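Local coordinates for oxysterol-binding protein homolog 1 (Saccharomyces cerevisiae, PDB 5H28) that transfers sterols and other lipids between membranes and is targeted to the nucleus-vacuole junction by its ankyrin-repeat domain, the part described here, through NVJ1, at residues 165-170 and 176-181; 80-83 and 87-90; 20-25 and 62-67; 11-16 and 54-59. One frame throughout, in Å; residues are numbered along the deposited sequence.

Contact 1. Residues 165-170 and 176-181; sequences SILSSP and LDINGM
Leu176 meets Ile166 and Leu167 through aliphatic branches alone, and the flat groups lie at the margins: the side chain of Phe151, from helix 130-156, is touched by Leu167 and Leu176, while the carboxylate of Asp177 is approached from above its plane by the backbone N of Asn179, which donates to OD1 over 2.9 Å. One methyl does most of the work. CD2 of Leu176 sits 3.6 Å from CG2 of Ile166 and 4.0 Å from CD2 of Leu167, so it is shared by two successive residues near the end of helix 160-167. With its CG anti to the backbone N (chi1 175°), Leu176 extends back toward that helix, and its side chain runs at about a right angle to Leu167. Farther along, CD1 of Leu167 lies a looser 4.3 Å from CD1 of Ile178, whose side chain also touches Leu205 of helix 199-207. The chain that supplies Leu176 and Ile178 is the loop between helices 172-175 and 189-196 of the ankyrin domain. Here Asp177 to Gly180 form a type I beta turn, closed by Gly180 N to Asp177 O at 2.9 Å, and the bond to the Asp177 carboxylate makes an Asx turn within it. The amide of Asn179 then ties this loop to the one after helix 199-207, its ND2 donating to Gly209 O and its OD1 accepting from Asp211 N.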
loop_
_atom_site.group_PDB
_atom_site.type_symbol
_atom_site.label_atom_id
_atom_site.label_comp_id
_atom_site.label_asym_id
_atom_site.label_seq_id
_atom_site.Cartn_x
_atom_site.Cartn_y
_atom_site.Cartn_z
ATOM N N SER A 165 5.117 7.517 -6.716
ATOM C CA SER A 165 4.435 7.524 -5.424
ATOM C C SER A 165 3.304 6.497 -5.359
ATOM O O SER A 165 3.066 5.884 -4.316
ATOM C CB SER A 165 3.878 8.919 -5.126
ATOM O OG SER A 165 4.916 9.832 -4.805
ATOM N N ILE A 166 2.606 6.307 -6.472
ATOM C CA ILE A 166 1.503 5.357 -6.511
ATOM C C ILE A 166 1.971 3.912 -6.407
ATOM O O ILE A 166 1.454 3.145 -5.599
ATOM C CB ILE A 166 0.676 5.515 -7.802
ATOM C CG1 ILE A 166 0.024 6.898 -7.831
ATOM C CG2 ILE A 166 -0.393 4.428 -7.884
ATOM C CD1 ILE A 166 -0.562 7.252 -9.175
ATOM N N LEU A 167 2.955 3.539 -7.216
ATOM C CA LEU A 167 3.431 2.164 -7.195
ATOM C C LEU A 167 4.322 1.803 -6.011
ATOM O O LEU A 167 4.507 0.622 -5.719
ATOM C CB LEU A 167 4.135 1.829 -8.516
ATOM C CG LEU A 167 3.224 1.919 -9.750
ATOM C CD1 LEU A 167 3.927 1.332 -10.957
ATOM C CD2 LEU A 167 1.929 1.163 -9.493
ATOM N N SER A 168 4.864 2.806 -5.327
ATOM C CA SER A 168 5.720 2.546 -4.172
ATOM C C SER A 168 4.899 2.371 -2.893
ATOM O O SER A 168 5.434 2.004 -1.850
ATOM C CB SER A 168 6.737 3.679 -3.993
ATOM O OG SER A 168 6.096 4.931 -3.817
ATOM N N SER A 169 3.597 2.624 -2.986
ATOM C CA SER A 169 2.694 2.489 -1.845
ATOM C C SER A 169 2.499 1.031 -1.448
ATOM O O SER A 169 2.094 0.204 -2.268
ATOM C CB SER A 169 1.331 3.099 -2.176
ATOM O OG SER A 169 0.334 2.616 -1.291
ATOM N N PRO A 170 2.781 0.693 -0.179
ATOM C CA PRO A 170 2.609 -0.695 0.260
ATOM C C PRO A 170 1.188 -1.212 0.022
ATOM O O PRO A 170 0.995 -2.346 -0.403
ATOM C CB PRO A 170 2.968 -0.629 1.743
ATOM C CG PRO A 170 4.002 0.454 1.780
ATOM C CD PRO A 170 3.391 1.510 0.885
ATOM N N LEU A 176 -3.804 -2.356 -6.402
ATOM C CA LEU A 176 -3.699 -1.815 -7.752
ATOM C C LEU A 176 -2.844 -2.790 -8.549
ATOM O O LEU A 176 -1.641 -2.902 -8.323
ATOM C CB LEU A 176 -3.040 -0.431 -7.759
ATOM C CG LEU A 176 -2.793 0.133 -9.167
ATOM C CD1 LEU A 176 -4.124 0.312 -9.895
ATOM C CD2 LEU A 176 -2.063 1.462 -9.077
ATOM N N ASP A 177 -3.479 -3.511 -9.465
ATOM C CA ASP A 177 -2.777 -4.484 -10.290
ATOM C C ASP A 177 -2.412 -3.853 -11.626
ATOM O O ASP A 177 -3.280 -3.588 -12.458
ATOM C CB ASP A 177 -3.664 -5.713 -10.508
ATOM C CG ASP A 177 -2.976 -6.803 -11.307
ATOM O OD1 ASP A 177 -1.770 -6.672 -11.606
ATOM O OD2 ASP A 177 -3.651 -7.801 -11.633
ATOM N N ILE A 178 -1.119 -3.620 -11.822
ATOM C CA ILE A 178 -0.628 -3.010 -13.050
ATOM C C ILE A 178 -0.993 -3.872 -14.260
ATOM O O ILE A 178 -1.100 -3.372 -15.377
ATOM C CB ILE A 178 0.912 -2.796 -12.975
ATOM C CG1 ILE A 178 1.380 -1.901 -14.122
ATOM C CG2 ILE A 178 1.635 -4.137 -12.997
ATOM C CD1 ILE A 178 2.833 -1.486 -14.005
ATOM N N ASN A 179 -1.206 -5.165 -14.029
ATOM C CA ASN A 179 -1.564 -6.083 -15.104
ATOM C C ASN A 179 -3.056 -6.358 -15.226
ATOM O O ASN A 179 -3.483 -7.124 -16.089
ATOM C CB ASN A 179 -0.817 -7.404 -14.928
ATOM C CG ASN A 179 0.666 -7.251 -15.149
ATOM O OD1 ASN A 179 1.096 -6.780 -16.200
ATOM N ND2 ASN A 179 1.461 -7.641 -14.158
ATOM N N GLY A 180 -3.849 -5.729 -14.367
ATOM C CA GLY A 180 -5.282 -5.938 -14.411
ATOM C C GLY A 180 -6.012 -4.951 -15.299
ATOM O O GLY A 180 -5.455 -3.935 -15.713
ATOM N N MET A 181 -7.268 -5.256 -15.596
ATOM C CA MET A 181 -8.087 -4.389 -16.430
ATOM C C MET A 181 -8.632 -3.247 -15.589
ATOM O O MET A 181 -9.155 -3.463 -14.493
ATOM C CB MET A 181 -9.244 -5.184 -17.031
ATOM C CG MET A 181 -8.797 -6.402 -17.815
ATOM S SD MET A 181 -10.179 -7.364 -18.445
ATOM C CE MET A 181 -10.514 -8.412 -17.038
#

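Contact 2. Residues 80-83 and 87-90; sequences NERD and NTPL
The loop that enters what is predicted to be the second ankyrin repeat folds back on itself here, joining residues 80-83 to Asn87 and the Thr-Pro-Leu-His sequence that begins helix 89-95. Asp83 N donates to Asn87 O at 2.9 Å, and Asn87 N returns a bond of 2.9 Å to Asp83 OD1, approaching from above the carboxylate plane (51° out of it). Asp83 can accept it because its CG stands between the backbone N and the carbonyl carbon (chi1 60°), which curls the carboxylate over the turn; OD1 also takes the N-H of Asn85. The two side chains lie alongside each other with their planes 75° apart, and a water donates to Asp83 OD2 (2.6 Å) while accepting from Asn87 ND2 (3.1 Å); Asn87 OD1 is bonded to Asn117 ND2. Nearby, the carbonyl of Glu81 receives the CA-H of Thr88 (CA to O 3.2 Å) and lies against CD of Pro89. Thr88 is the N-cap, its side chain capping a backbone N of the first turn and its OG1 bonded to His91 ND1 as well, while His46 NE2 adds a second donor to Asn87 O. Were Asp83 an alanine, the N-H groups of Asn85 and Asn87 would probably lose their shared acceptor, and the turn would be less firmly closed. Two backbone donors on OD1 and a water donor on OD2 are consistent with an ionised carboxylate.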
loop_
_atom_site.group_PDB
_atom_site.type_symbol
_atom_site.label_atom_id
_atom_site.label_comp_id
_atom_site.label_asym_id
_atom_site.label_seq_id
_atom_site.Cartn_x
_atom_site.Cartn_y
_atom_site.Cartn_z
ATOM N N ASN A 80 0.909 0.253 10.552
ATOM C CA ASN A 80 0.800 -1.140 10.148
ATOM C C ASN A 80 1.767 -2.079 10.863
ATOM O O ASN A 80 2.106 -3.143 10.343
ATOM C CB ASN A 80 0.994 -1.223 8.638
ATOM C CG ASN A 80 0.147 -0.210 7.903
ATOM O OD1 ASN A 80 -1.079 -0.232 7.997
ATOM N ND2 ASN A 80 0.794 0.698 7.178
ATOM N N GLU A 81 2.203 -1.676 12.054
ATOM C CA GLU A 81 3.112 -2.475 12.877
ATOM C C GLU A 81 2.528 -3.869 13.103
ATOM O O GLU A 81 1.357 -4.001 13.445
ATOM C CB GLU A 81 3.300 -1.792 14.235
ATOM C CG GLU A 81 4.183 -2.537 15.237
ATOM C CD GLU A 81 5.662 -2.295 15.012
ATOM O OE1 GLU A 81 6.013 -1.200 14.523
ATOM O OE2 GLU A 81 6.474 -3.189 15.341
ATOM N N ARG A 82 3.336 -4.908 12.923
ATOM C CA ARG A 82 2.859 -6.272 13.147
ATOM C C ARG A 82 3.399 -6.798 14.473
ATOM O O ARG A 82 4.598 -6.669 14.750
ATOM C CB ARG A 82 3.309 -7.197 12.005
ATOM C CG ARG A 82 2.713 -6.846 10.645
ATOM C CD ARG A 82 3.228 -7.746 9.519
ATOM N NE ARG A 82 2.578 -9.057 9.458
ATOM C CZ ARG A 82 3.184 -10.208 9.735
ATOM N NH1 ARG A 82 4.457 -10.216 10.104
ATOM N NH2 ARG A 82 2.526 -11.355 9.612
ATOM N N ASP A 83 2.523 -7.372 15.297
ATOM C CA ASP A 83 2.956 -7.934 16.573
ATOM C C ASP A 83 3.445 -9.367 16.361
ATOM O O ASP A 83 3.614 -9.797 15.219
ATOM C CB ASP A 83 1.832 -7.880 17.628
ATOM C CG ASP A 83 0.584 -8.655 17.230
ATOM O OD1 ASP A 83 0.668 -9.599 16.420
ATOM O OD2 ASP A 83 -0.499 -8.323 17.768
ATOM N N ASN A 87 -0.364 -9.559 13.702
ATOM C CA ASN A 87 -1.511 -8.654 13.715
ATOM C C ASN A 87 -1.119 -7.187 13.759
ATOM O O ASN A 87 -0.172 -6.802 14.444
ATOM C CB ASN A 87 -2.424 -8.928 14.913
ATOM C CG ASN A 87 -3.200 -10.214 14.772
ATOM O OD1 ASN A 87 -3.707 -10.529 13.698
ATOM N ND2 ASN A 87 -3.312 -10.962 15.869
ATOM N N THR A 88 -1.881 -6.379 13.032
ATOM C CA THR A 88 -1.683 -4.933 12.984
ATOM C C THR A 88 -2.759 -4.336 13.883
ATOM O O THR A 88 -3.649 -5.048 14.345
ATOM C CB THR A 88 -1.935 -4.382 11.577
ATOM O OG1 THR A 88 -3.307 -4.616 11.223
ATOM C CG2 THR A 88 -1.032 -5.055 10.562
ATOM N N PRO A 89 -2.685 -3.022 14.150
ATOM C CA PRO A 89 -3.706 -2.402 14.995
ATOM C C PRO A 89 -5.094 -2.589 14.382
ATOM O O PRO A 89 -6.080 -2.740 15.102
ATOM C CB PRO A 89 -3.267 -0.942 15.034
ATOM C CG PRO A 89 -1.764 -1.075 15.034
ATOM C CD PRO A 89 -1.542 -2.112 13.954
ATOM N N LEU A 90 -5.159 -2.585 13.053
ATOM C CA LEU A 90 -6.426 -2.766 12.348
ATOM C C LEU A 90 -6.988 -4.166 12.610
ATOM O O LEU A 90 -8.198 -4.326 12.762
ATOM C CB LEU A 90 -6.237 -2.543 10.846
ATOM C CG LEU A 90 -7.502 -2.567 9.983
ATOM C CD1 LEU A 90 -8.431 -1.416 10.359
ATOM C CD2 LEU A 90 -7.105 -2.471 8.515
HETATM O O HOH W 1 -1.832 -10.462 18.571
#

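Contact 3. Residues 20-25 and 62-67; sequences NLQDLL and HHWVST
His63 NE2 lies 3.1 Å from a water, and the same water accepts a weak bond, 3.4 Å long, from Gln22 NE2, so a single water bridges helices 18-28 and 54-64 in the helical stack of the ankyrin domain. The amide stands nearly upright against the imidazole, their planes 79° apart, and Gln22 NE2 comes obliquely to 3.7 Å from His63 CD2. Its reach comes from an extended chain whose CG is anti to the backbone N (chi1 -172°). The rotation of the imidazole is set from its other nitrogen, since ND1 is bonded to Glu59 O one helical turn back. Beneath this polar bridge the interface becomes apolar. The indole of Trp64 projects across the gap between the helices, one face covered toward its rim by CB of His63, and its six-membered ring meets Leu25. Phe18 touches the rings of both His63 and Trp64, and Met44 of helix 44-51 packs on Leu25 and Trp64, joining a third helix to the same layer. At the distal corner of the indole, Leu25 CD2 is 3.7 Å from Trp64 CH2 and 3.9 Å from Trp64 CZ3.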
loop_
_atom_site.group_PDB
_atom_site.type_symbol
_atom_site.label_atom_id
_atom_site.label_comp_id
_atom_site.label_asym_id
_atom_site.label_seq_id
_atom_site.Cartn_x
_atom_site.Cartn_y
_atom_site.Cartn_z
ATOM N N ASN A 20 -1.825 13.266 29.942
ATOM C CA ASN A 20 -1.139 12.465 30.955
ATOM C C ASN A 20 -0.206 11.442 30.306
ATOM O O ASN A 20 0.907 11.211 30.778
ATOM C CB ASN A 20 -2.169 11.754 31.836
ATOM C CG ASN A 20 -1.532 10.829 32.853
ATOM O OD1 ASN A 20 -0.809 11.268 33.750
ATOM N ND2 ASN A 20 -1.802 9.535 32.720
ATOM N N LEU A 21 -0.671 10.826 29.221
ATOM C CA LEU A 21 0.127 9.841 28.496
ATOM C C LEU A 21 1.383 10.502 27.933
ATOM O O LEU A 21 2.486 9.971 28.048
ATOM C CB LEU A 21 -0.694 9.241 27.349
ATOM C CG LEU A 21 0.071 8.334 26.381
ATOM C CD1 LEU A 21 0.502 7.063 27.094
ATOM C CD2 LEU A 21 -0.804 7.999 25.181
ATOM N N GLN A 22 1.198 11.668 27.323
ATOM C CA GLN A 22 2.290 12.422 26.723
ATOM C C GLN A 22 3.375 12.723 27.753
ATOM O O GLN A 22 4.567 12.565 27.478
ATOM C CB GLN A 22 1.733 13.717 26.134
ATOM C CG GLN A 22 2.712 14.528 25.311
ATOM C CD GLN A 22 2.009 15.608 24.509
ATOM O OE1 GLN A 22 1.248 16.404 25.057
ATOM N NE2 GLN A 22 2.259 15.638 23.207
ATOM N N ASP A 23 2.961 13.146 28.943
ATOM C CA ASP A 23 3.910 13.457 30.001
ATOM C C ASP A 23 4.600 12.193 30.506
ATOM O O ASP A 23 5.798 12.201 30.788
ATOM C CB ASP A 23 3.202 14.166 31.157
ATOM C CG ASP A 23 2.918 15.626 30.857
ATOM O OD1 ASP A 23 3.883 16.376 30.595
ATOM O OD2 ASP A 23 1.734 16.027 30.887
ATOM N N LEU A 24 3.844 11.106 30.612
ATOM C CA LEU A 24 4.380 9.834 31.079
ATOM C C LEU A 24 5.496 9.351 30.152
ATOM O O LEU A 24 6.568 8.945 30.606
ATOM C CB LEU A 24 3.251 8.798 31.145
ATOM C CG LEU A 24 3.550 7.359 31.580
ATOM C CD1 LEU A 24 4.271 6.627 30.469
ATOM C CD2 LEU A 24 4.363 7.358 32.861
ATOM N N LEU A 25 5.242 9.398 28.850
ATOM C CA LEU A 25 6.232 8.972 27.867
ATOM C C LEU A 25 7.454 9.884 27.902
ATOM O O LEU A 25 8.596 9.423 27.877
ATOM C CB LEU A 25 5.615 8.986 26.465
ATOM C CG LEU A 25 4.849 7.749 25.984
ATOM C CD1 LEU A 25 4.027 7.125 27.099
ATOM C CD2 LEU A 25 3.978 8.146 24.806
ATOM N N HIS A 62 -2.250 11.090 15.227
ATOM C CA HIS A 62 -1.950 12.401 14.667
ATOM C C HIS A 62 -0.638 12.995 15.158
ATOM O O HIS A 62 -0.015 13.791 14.455
ATOM C CB HIS A 62 -3.103 13.367 14.939
ATOM C CG HIS A 62 -4.326 13.081 14.122
ATOM N ND1 HIS A 62 -4.300 13.000 12.747
ATOM C CD2 HIS A 62 -5.609 12.861 14.486
ATOM C CE1 HIS A 62 -5.516 12.739 12.300
ATOM N NE2 HIS A 62 -6.329 12.649 13.336
ATOM N N HIS A 63 -0.208 12.598 16.350
ATOM C CA HIS A 63 1.042 13.106 16.911
ATOM C C HIS A 63 2.298 12.370 16.470
ATOM O O HIS A 63 3.305 12.995 16.139
ATOM C CB HIS A 63 1.028 13.044 18.444
ATOM C CG HIS A 63 0.378 14.220 19.103
ATOM N ND1 HIS A 63 -0.989 14.386 19.157
ATOM C CD2 HIS A 63 0.912 15.287 19.744
ATOM C CE1 HIS A 63 -1.269 15.504 19.802
ATOM N NE2 HIS A 63 -0.133 16.070 20.169
ATOM N N TRP A 64 2.232 11.043 16.447
ATOM C CA TRP A 64 3.425 10.252 16.171
ATOM C C TRP A 64 3.549 9.339 14.956
ATOM O O TRP A 64 4.473 8.525 14.899
ATOM C CB TRP A 64 3.735 9.458 17.442
ATOM C CG TRP A 64 3.817 10.362 18.638
ATOM C CD1 TRP A 64 4.522 11.529 18.724
ATOM C CD2 TRP A 64 3.177 10.186 19.911
ATOM N NE1 TRP A 64 4.364 12.090 19.965
ATOM C CE2 TRP A 64 3.544 11.291 20.716
ATOM C CE3 TRP A 64 2.332 9.207 20.450
ATOM C CZ2 TRP A 64 3.097 11.442 22.033
ATOM C CZ3 TRP A 64 1.887 9.359 21.765
ATOM C CH2 TRP A 64 2.272 10.470 22.539
ATOM N N VAL A 65 2.661 9.476 13.980
ATOM C CA VAL A 65 2.723 8.630 12.793
ATOM C C VAL A 65 3.346 9.294 11.554
ATOM O O VAL A 65 4.199 8.697 10.895
ATOM C CB VAL A 65 1.312 8.076 12.446
ATOM C CG1 VAL A 65 1.325 7.380 11.094
ATOM C CG2 VAL A 65 0.873 7.093 13.524
ATOM N N SER A 66 2.939 10.520 11.244
ATOM C CA SER A 66 3.457 11.219 10.067
ATOM C C SER A 66 4.961 11.488 10.121
ATOM O O SER A 66 5.459 12.158 11.030
ATOM C CB SER A 66 2.703 12.534 9.858
ATOM O OG SER A 66 2.838 13.387 10.980
ATOM N N THR A 67 5.676 10.975 9.124
ATOM C CA THR A 67 7.124 11.130 9.045
ATOM C C THR A 67 7.591 12.555 8.767
ATOM O O THR A 67 8.767 12.871 8.955
ATOM C CB THR A 67 7.715 10.209 7.961
ATOM O OG1 THR A 67 7.154 10.546 6.686
ATOM C CG2 THR A 67 7.408 8.751 8.278
HETATM O O HOH W 2 0.180 18.235 22.296
#

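Contact 4. Residues 11-16 and 54-59; sequences DALRQG and MAVIKE
Two torsions bring Val56 and Leu13 together: Val56 holds CG1 anti to its backbone N (chi1 172°), spreading its two methyls toward the neighbouring helix, and Leu13 carries CG beside the backbone N (chi1 -69°), which swings its far end over to meet them. The methyls of Val56 have separate tasks. CG1 packs on CD2 of Leu13 at 4.1 Å, the two side chains crossing obliquely, whereas CG2 is pressed against backbone, only 3.3 Å from Gly16 O and 3.6 Å from Gly16 C. The chains come close at this point, Gly16 CA lying 6.4 Å from Val56 CA. Gly16 is also where helix 2-15 gives way: its phi is positive (74°), a conformation that residues with a CB adopt less readily, and its N still donates to Leu13 O at 3.0 Å. No hydrogen bond joins the two segments; they meet by van der Waals packing. Leu13 is enclosed further by Tyr47, Ala48 and Val51 of helix 44-51 and by Leu21 of helix 18-28, which places it in the apolar layer among four helices. On another flank of helix 54-64, Ile57 packs on Ile101 of helix 99-106. Helices 2-15 and 18-28, joined by a tight turn at Gly16, stack on helices 44-51 and 54-64, with Val56 set against that turn, as in the layered helical solenoid of ankyrin repeats.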
loop_
_atom_site.group_PDB
_atom_site.type_symbol
_atom_site.label_atom_id
_atom_site.label_comp_id
_atom_site.label_asym_id
_atom_site.label_seq_id
_atom_site.Cartn_x
_atom_site.Cartn_y
_atom_site.Cartn_z
ATOM N N ASP A 11 -1.737 1.105 31.983
ATOM C CA ASP A 11 -2.404 1.824 33.065
ATOM C C ASP A 11 -2.759 3.236 32.621
ATOM O O ASP A 11 -3.870 3.716 32.861
ATOM C CB ASP A 11 -1.498 1.866 34.301
ATOM C CG ASP A 11 -2.230 2.332 35.549
ATOM O OD1 ASP A 11 -3.280 1.747 35.886
ATOM O OD2 ASP A 11 -1.751 3.280 36.200
ATOM N N ALA A 12 -1.815 3.900 31.963
ATOM C CA ALA A 12 -2.039 5.257 31.479
ATOM C C ALA A 12 -3.095 5.271 30.371
ATOM O O ALA A 12 -3.948 6.160 30.321
ATOM C CB ALA A 12 -0.728 5.853 30.969
ATOM N N LEU A 13 -3.040 4.284 29.483
ATOM C CA LEU A 13 -4.000 4.222 28.390
ATOM C C LEU A 13 -5.420 3.997 28.895
ATOM O O LEU A 13 -6.364 4.609 28.386
ATOM C CB LEU A 13 -3.600 3.123 27.398
ATOM C CG LEU A 13 -2.323 3.402 26.590
ATOM C CD1 LEU A 13 -1.903 2.154 25.838
ATOM C CD2 LEU A 13 -2.554 4.550 25.616
ATOM N N ARG A 14 -5.579 3.136 29.896
ATOM C CA ARG A 14 -6.906 2.868 30.439
ATOM C C ARG A 14 -7.499 4.111 31.080
ATOM O O ARG A 14 -8.712 4.328 31.020
ATOM C CB ARG A 14 -6.868 1.739 31.474
ATOM C CG ARG A 14 -6.494 0.379 30.915
ATOM C CD ARG A 14 -6.890 -0.732 31.875
ATOM N NE ARG A 14 -6.326 -2.019 31.483
ATOM C CZ ARG A 14 -5.086 -2.406 31.763
ATOM N NH1 ARG A 14 -4.653 -3.594 31.360
ATOM N NH2 ARG A 14 -4.284 -1.613 32.462
ATOM N N GLN A 15 -6.648 4.928 31.694
ATOM C CA GLN A 15 -7.118 6.148 32.335
ATOM C C GLN A 15 -7.701 7.125 31.319
ATOM O O GLN A 15 -8.490 8.000 31.669
ATOM C CB GLN A 15 -5.991 6.800 33.137
ATOM C CG GLN A 15 -5.900 6.263 34.556
ATOM C CD GLN A 15 -4.775 6.886 35.350
ATOM O OE1 GLN A 15 -4.577 8.101 35.320
ATOM N NE2 GLN A 15 -4.037 6.057 36.079
ATOM N N GLY A 16 -7.295 6.974 30.062
ATOM C CA GLY A 16 -7.832 7.797 28.990
ATOM C C GLY A 16 -7.453 9.255 28.790
ATOM O O GLY A 16 -8.151 9.960 28.062
ATOM N N MET A 54 -11.397 6.691 22.034
ATOM C CA MET A 54 -11.127 7.161 20.683
ATOM C C MET A 54 -10.252 8.415 20.666
ATOM O O MET A 54 -9.348 8.539 19.837
ATOM C CB MET A 54 -12.453 7.445 19.970
ATOM C CG MET A 54 -12.321 8.222 18.666
ATOM S SD MET A 54 -11.452 7.323 17.379
ATOM C CE MET A 54 -12.819 6.888 16.297
ATOM N N ALA A 55 -10.527 9.346 21.576
ATOM C CA ALA A 55 -9.765 10.588 21.642
ATOM C C ALA A 55 -8.268 10.327 21.778
ATOM O O ALA A 55 -7.453 10.984 21.128
ATOM C CB ALA A 55 -10.256 11.443 22.808
ATOM N N VAL A 56 -7.912 9.362 22.621
ATOM C CA VAL A 56 -6.513 9.018 22.842
ATOM C C VAL A 56 -5.904 8.356 21.609
ATOM O O VAL A 56 -4.784 8.677 21.212
ATOM C CB VAL A 56 -6.367 8.089 24.064
ATOM C CG1 VAL A 56 -4.938 7.572 24.175
ATOM C CG2 VAL A 56 -6.745 8.857 25.324
ATOM N N ILE A 57 -6.636 7.428 21.006
ATOM C CA ILE A 57 -6.145 6.763 19.810
ATOM C C ILE A 57 -5.880 7.796 18.714
ATOM O O ILE A 57 -4.851 7.748 18.030
ATOM C CB ILE A 57 -7.159 5.706 19.333
ATOM C CG1 ILE A 57 -7.193 4.570 20.359
ATOM C CG2 ILE A 57 -6.793 5.194 17.938
ATOM C CD1 ILE A 57 -8.371 3.655 20.225
ATOM N N LYS A 58 -6.798 8.742 18.555
ATOM C CA LYS A 58 -6.616 9.763 17.539
ATOM C C LYS A 58 -5.380 10.617 17.798
ATOM O O LYS A 58 -4.619 10.909 16.875
ATOM C CB LYS A 58 -7.836 10.674 17.454
ATOM C CG LYS A 58 -7.653 11.753 16.426
ATOM C CD LYS A 58 -8.740 12.787 16.450
ATOM C CE LYS A 58 -8.339 13.976 15.602
ATOM N NZ LYS A 58 -9.270 15.100 15.722
ATOM N N GLU A 59 -5.185 11.032 19.046
ATOM C CA GLU A 59 -4.030 11.854 19.385
ATOM C C GLU A 59 -2.723 11.109 19.131
ATOM O O GLU A 59 -1.757 11.693 18.650
ATOM C CB GLU A 59 -4.083 12.297 20.849
ATOM C CG GLU A 59 -5.237 13.228 21.203
ATOM C CD GLU A 59 -5.243 14.513 20.397
ATOM O OE1 GLU A 59 -4.158 15.065 20.128
ATOM O OE2 GLU A 59 -6.346 14.979 20.048
#

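Contacts 3 and 4 are two parts of one interface: both use helix 54-64, their centres are about 11 Å apart, and Leu21 CD2 touches Leu13 CD2 at 3.9 Å. Contact 2 lies about 18 Å (centre to centre) from each and joins the loop after helix 54-64 to the start of helix 89-95. Contact 1 is later in the chain, beyond helix 130-156, its centre about 22 Å from that of contact 2 and about 35 Å from that of contact 4. Contacts 1 and 2 echo each other, since Asn179 and Asn80 each bond through both amide atoms to backbone of a later loop, Asn80 to Thr110 and Asn112. All four are structural contacts of the ankyrin domain; sterol is bound by a separate domain.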